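Long-range contact in glycoside hydrolase family 16 protein (Akkermansia muciniphila, PDB 6T2N), which probably acts as an endo-beta-galactosidase of glycoside hydrolase family 16, cutting within mucin O-glycan chains to begin their breakdown: residues A[143-154]-A[220-231]. Numbering follows the deposited sequence.
Sequences FMFGRLEVRAKV and LSDDFHTYVMEW
Arg-147 reaches across to Val-228 and Glu-230 on the antiparallel neighbour of its strand. CG stands anti to the backbone N (chi1 171°), and the chain beyond it is extended to NE, which carries the guanidinium alongside Val-228 and Glu-230. CB lies near Glu-230 CG, CG packs against Val-228 CG1 and Glu-230 CG, and NE donates in the guanidinium plane to the anti lone pair of Glu-149 OE2, 2.8 Å away. CG1 of Val-228 sits over the centre of one guanidinium face, 3.4 Å from Arg-147 CZ, with NH2 against the same methyl. At the tip Arg-147 NH1 forms a salt bridge with Glu-230 OE2 at 2.7 Å, the carboxylate plane turned 74° from the guanidinium. The two carboxylates, both at the guanidinium edge, probably share its charge and fix its rotation. Along the strands, paired backbone hydrogen bonds join Leu-148 to Met-229, Val-150 to Tyr-227 and Ala-152 to His-225.

At one end the Phe-145 ring turns its edge to the face of the Trp-231 five-membered ring, planes at 76°, while Trp-231 NE1 is hydrogen-bonded to Phe-263 O. Replacing Trp-231 by an alanine would probably leave the Phe-145 edge without its aromatic face and Phe-263 O without this donor. At the other end, Lys-153 CB makes a CH-pi contact over the face of the Phe-224 ring, 3.8 Å from its centroid.

Strand 146-153 lies between strands 225-231 and 292-302; Leu-148, Val-150 and Tyr-227 pack on strand 160-168 of the facing sheet, as in the family's beta-jelly-roll sandwich.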
loop_
_atom_site.group_PDB
_atom_site.type_symbol
_atom_site.label_atom_id
_atom_site.label_comp_id
_atom_site.label_asym_id
_atom_site.label_seq_id
_atom_site.Cartn_x
_atom_site.Cartn_y
_atom_site.Cartn_z
ATOM N N PHE A 143 -2.691 11.527 3.670
ATOM C CA PHE A 143 -1.357 12.164 3.572
ATOM C C PHE A 143 -1.376 13.067 2.354
ATOM O O PHE A 143 -1.964 12.617 1.348
ATOM C CB PHE A 143 -0.274 11.092 3.455
ATOM C CG PHE A 143 -0.340 10.061 4.546
ATOM C CD1 PHE A 143 0.257 10.299 5.773
ATOM C CD2 PHE A 143 -1.025 8.873 4.355
ATOM C CE1 PHE A 143 0.176 9.356 6.790
ATOM C CE2 PHE A 143 -1.112 7.941 5.377
ATOM C CZ PHE A 143 -0.519 8.191 6.592
ATOM N N MET A 144 -0.812 14.278 2.447
ATOM C CA MET A 144 -0.623 15.167 1.246
ATOM C C MET A 144 0.681 15.950 1.305
ATOM O O MET A 144 0.734 16.978 1.905
ATOM C CB MET A 144 -1.757 16.164 1.050
ATOM C CG MET A 144 -1.739 16.733 -0.329
ATOM S SD MET A 144 -3.352 17.409 -0.746
ATOM C CE MET A 144 -2.866 18.753 -1.833
ATOM N N PHE A 145 1.677 15.422 0.645
ATOM C CA PHE A 145 3.065 15.922 0.630
ATOM C C PHE A 145 3.697 15.472 1.960
ATOM O O PHE A 145 3.201 15.720 3.141
ATOM C CB PHE A 145 3.170 17.438 0.303
ATOM C CG PHE A 145 2.417 17.892 -0.933
ATOM C CD1 PHE A 145 2.391 17.105 -2.077
ATOM C CD2 PHE A 145 1.695 19.066 -0.927
ATOM C CE1 PHE A 145 1.628 17.462 -3.164
ATOM C CE2 PHE A 145 0.949 19.437 -2.029
ATOM C CZ PHE A 145 0.929 18.638 -3.150
ATOM N N GLY A 146 4.830 14.826 1.781
ATOM C CA GLY A 146 5.825 14.763 2.849
ATOM C C GLY A 146 6.651 13.555 2.587
ATOM O O GLY A 146 6.614 13.064 1.463
ATOM N N ARG A 147 7.327 13.086 3.612
ATOM C CA ARG A 147 8.187 11.900 3.526
ATOM C C ARG A 147 7.544 10.853 4.411
ATOM O O ARG A 147 7.296 11.158 5.610
ATOM C CB ARG A 147 9.598 12.228 4.014
ATOM C CG ARG A 147 10.495 11.008 4.154
ATOM C CD ARG A 147 11.631 11.331 5.079
ATOM N NE ARG A 147 12.639 10.290 5.036
ATOM C CZ ARG A 147 13.548 10.163 4.082
ATOM N NH1 ARG A 147 13.565 10.992 3.054
ATOM N NH2 ARG A 147 14.426 9.187 4.134
ATOM N N LEU A 148 7.306 9.687 3.822
ATOM C CA LEU A 148 6.626 8.548 4.461
ATOM C C LEU A 148 7.578 7.377 4.479
ATOM O O LEU A 148 7.949 6.921 3.368
ATOM C CB LEU A 148 5.390 8.184 3.662
ATOM C CG LEU A 148 4.570 7.061 4.281
ATOM C CD1 LEU A 148 4.211 7.346 5.752
ATOM C CD2 LEU A 148 3.333 6.855 3.423
ATOM N N GLU A 149 7.957 6.971 5.693
ATOM C CA GLU A 149 8.993 5.954 5.960
ATOM C C GLU A 149 8.261 4.719 6.454
ATOM O O GLU A 149 7.486 4.854 7.427
ATOM C CB GLU A 149 9.960 6.415 7.043
ATOM C CG GLU A 149 10.780 7.625 6.679
ATOM C CD GLU A 149 11.870 7.940 7.687
ATOM O OE1 GLU A 149 11.969 7.187 8.702
ATOM O OE2 GLU A 149 12.637 8.914 7.438
ATOM N N VAL A 150 8.472 3.579 5.806
ATOM C CA VAL A 150 7.857 2.302 6.245
ATOM C C VAL A 150 8.947 1.239 6.253
ATOM O O VAL A 150 9.508 0.914 5.179
ATOM C CB VAL A 150 6.634 1.893 5.402
ATOM C CG1 VAL A 150 6.093 0.536 5.872
ATOM C CG2 VAL A 150 5.531 2.954 5.465
ATOM N N ARG A 151 9.219 0.732 7.456
ATOM C CA ARG A 151 10.244 -0.314 7.685
ATOM C C ARG A 151 9.569 -1.666 7.885
ATOM O O ARG A 151 8.689 -1.731 8.787
ATOM C CB ARG A 151 11.113 -0.011 8.894
ATOM C CG ARG A 151 12.313 -0.940 8.905
ATOM C CD ARG A 151 13.650 -0.252 9.078
ATOM N NE ARG A 151 14.723 -1.230 9.208
ATOM C CZ ARG A 151 14.858 -2.027 10.269
ATOM N NH1 ARG A 151 13.978 -1.997 11.263
ATOM N NH2 ARG A 151 15.851 -2.889 10.322
ATOM N N ALA A 152 9.964 -2.672 7.073
ATOM C CA ALA A 152 9.248 -3.966 6.957
ATOM C C ALA A 152 10.144 -5.118 6.471
ATOM O O ALA A 152 10.929 -4.972 5.484
ATOM C CB ALA A 152 8.048 -3.786 6.052
ATOM N N LYS A 153 9.962 -6.273 7.108
ATOM C CA LYS A 153 10.491 -7.574 6.641
ATOM C C LYS A 153 9.381 -8.303 5.890
ATOM O O LYS A 153 8.243 -8.255 6.346
ATOM C CB LYS A 153 10.934 -8.443 7.812
ATOM C CG LYS A 153 12.019 -9.427 7.409
ATOM C CD LYS A 153 12.659 -10.213 8.541
ATOM C CE LYS A 153 12.254 -11.666 8.426
ATOM N NZ LYS A 153 12.894 -12.493 9.468
ATOM N N VAL A 154 9.685 -8.919 4.755
ATOM C CA VAL A 154 8.628 -9.517 3.891
ATOM C C VAL A 154 8.739 -11.025 3.991
ATOM O O VAL A 154 9.832 -11.587 4.166
ATOM C CB VAL A 154 8.645 -9.080 2.406
ATOM C CG1 VAL A 154 8.259 -7.616 2.243
ATOM C CG2 VAL A 154 9.940 -9.397 1.655
ATOM N N LEU A 220 16.121 -10.686 0.174
ATOM C CA LEU A 220 15.424 -9.448 0.609
ATOM C C LEU A 220 14.529 -9.794 1.801
ATOM O O LEU A 220 14.036 -8.872 2.552
ATOM C CB LEU A 220 14.642 -8.943 -0.612
ATOM C CG LEU A 220 13.467 -8.006 -0.360
ATOM C CD1 LEU A 220 13.965 -6.630 0.043
ATOM C CD2 LEU A 220 12.579 -7.936 -1.592
ATOM N N SER A 221 14.278 -11.093 1.931
ATOM C CA SER A 221 13.419 -11.667 2.989
ATOM C C SER A 221 14.239 -11.806 4.271
ATOM O O SER A 221 13.620 -11.832 5.325
ATOM C CB SER A 221 12.841 -12.963 2.559
ATOM O OG SER A 221 13.885 -13.813 2.125
ATOM N N ASP A 222 15.568 -11.838 4.209
ATOM C CA ASP A 222 16.380 -11.970 5.456
ATOM C C ASP A 222 16.131 -10.767 6.386
ATOM O O ASP A 222 15.532 -10.979 7.470
ATOM C CB ASP A 222 17.879 -12.161 5.204
ATOM C CG ASP A 222 18.230 -13.430 4.440
ATOM O OD1 ASP A 222 17.292 -14.129 3.942
ATOM O OD2 ASP A 222 19.443 -13.696 4.326
ATOM N N ASP A 223 16.535 -9.549 5.991
ATOM C CA ASP A 223 16.435 -8.358 6.878
ATOM C C ASP A 223 15.248 -7.461 6.532
ATOM O O ASP A 223 14.606 -7.611 5.466
ATOM C CB ASP A 223 17.671 -7.478 6.849
ATOM C CG ASP A 223 18.926 -8.240 7.184
ATOM O OD1 ASP A 223 18.934 -9.009 8.167
ATOM O OD2 ASP A 223 19.872 -8.068 6.448
ATOM N N PHE A 224 14.965 -6.599 7.500
ATOM C CA PHE A 224 14.067 -5.434 7.403
ATOM C C PHE A 224 14.718 -4.412 6.460
ATOM O O PHE A 224 15.954 -4.201 6.476
ATOM C CB PHE A 224 13.877 -4.810 8.794
ATOM C CG PHE A 224 12.836 -5.415 9.705
ATOM C CD1 PHE A 224 13.125 -6.516 10.497
ATOM C CD2 PHE A 224 11.572 -4.851 9.796
ATOM C CE1 PHE A 224 12.166 -7.050 11.342
ATOM C CE2 PHE A 224 10.602 -5.398 10.627
ATOM C CZ PHE A 224 10.903 -6.495 11.409
ATOM N N HIS A 225 13.886 -3.748 5.670
ATOM C CA HIS A 225 14.279 -2.653 4.769
ATOM C C HIS A 225 13.282 -1.519 4.908
ATOM O O HIS A 225 12.091 -1.804 5.066
ATOM C CB HIS A 225 14.319 -3.193 3.372
ATOM C CG HIS A 225 15.384 -4.205 3.194
ATOM N ND1 HIS A 225 15.105 -5.546 3.186
ATOM C CD2 HIS A 225 16.702 -4.075 2.966
ATOM C CE1 HIS A 225 16.218 -6.221 2.983
ATOM N NE2 HIS A 225 17.207 -5.330 2.829
ATOM N N THR A 226 13.774 -0.279 4.874
ATOM C CA THR A 226 12.950 0.952 4.935
ATOM C C THR A 226 12.527 1.360 3.524
ATOM O O THR A 226 13.402 1.449 2.616
ATOM C CB THR A 226 13.711 2.093 5.581
ATOM O OG1 THR A 226 14.453 1.584 6.690
ATOM C CG2 THR A 226 12.747 3.178 5.987
ATOM N N TYR A 227 11.224 1.532 3.343
ATOM C CA TYR A 227 10.592 1.929 2.065
ATOM C C TYR A 227 10.195 3.388 2.259
ATOM O O TYR A 227 9.576 3.694 3.246
ATOM C CB TYR A 227 9.456 0.954 1.735
ATOM C CG TYR A 227 9.894 -0.476 1.523
ATOM C CD1 TYR A 227 10.441 -0.908 0.327
ATOM C CD2 TYR A 227 9.794 -1.410 2.540
ATOM C CE1 TYR A 227 10.868 -2.217 0.136
ATOM C CE2 TYR A 227 10.226 -2.723 2.372
ATOM C CZ TYR A 227 10.765 -3.141 1.163
ATOM O OH TYR A 227 11.184 -4.440 1.010
ATOM N N VAL A 228 10.645 4.271 1.389
ATOM C CA VAL A 228 10.553 5.749 1.599
ATOM C C VAL A 228 9.980 6.470 0.365
ATOM O O VAL A 228 10.527 6.363 -0.795
ATOM C CB VAL A 228 11.939 6.326 1.903
ATOM C CG1 VAL A 228 11.820 7.750 2.428
ATOM C CG2 VAL A 228 12.749 5.395 2.819
ATOM N N MET A 229 8.935 7.239 0.611
ATOM C CA MET A 229 8.336 8.091 -0.421
ATOM C C MET A 229 8.545 9.555 -0.006
ATOM O O MET A 229 7.939 9.975 0.979
ATOM C CB MET A 229 6.847 7.779 -0.537
ATOM C CG MET A 229 6.168 8.761 -1.434
ATOM S SD MET A 229 4.381 8.623 -1.552
ATOM C CE MET A 229 3.918 9.293 0.042
ATOM N N GLU A 230 9.369 10.323 -0.726
ATOM C CA GLU A 230 9.367 11.824 -0.670
ATOM C C GLU A 230 8.401 12.336 -1.757
ATOM O O GLU A 230 8.408 11.740 -2.860
ATOM C CB GLU A 230 10.791 12.386 -0.815
ATOM C CG GLU A 230 11.650 12.295 0.440
ATOM C CD GLU A 230 13.045 12.916 0.392
ATOM O OE1 GLU A 230 13.570 13.138 -0.726
ATOM O OE2 GLU A 230 13.607 13.203 1.476
ATOM N N TRP A 231 7.615 13.387 -1.468
ATOM C CA TRP A 231 6.461 13.860 -2.288
ATOM C C TRP A 231 6.247 15.365 -2.071
ATOM O O TRP A 231 5.825 15.748 -0.974
ATOM C CB TRP A 231 5.227 13.019 -1.908
ATOM C CG TRP A 231 3.900 13.388 -2.502
ATOM C CD1 TRP A 231 3.685 14.032 -3.678
ATOM C CD2 TRP A 231 2.593 13.080 -1.989
ATOM N NE1 TRP A 231 2.348 14.161 -3.921
ATOM C CE2 TRP A 231 1.651 13.594 -2.893
ATOM C CE3 TRP A 231 2.107 12.440 -0.848
ATOM C CZ2 TRP A 231 0.274 13.479 -2.702
ATOM C CZ3 TRP A 231 0.742 12.319 -0.653
ATOM C CH2 TRP A 231 -0.165 12.826 -1.578
#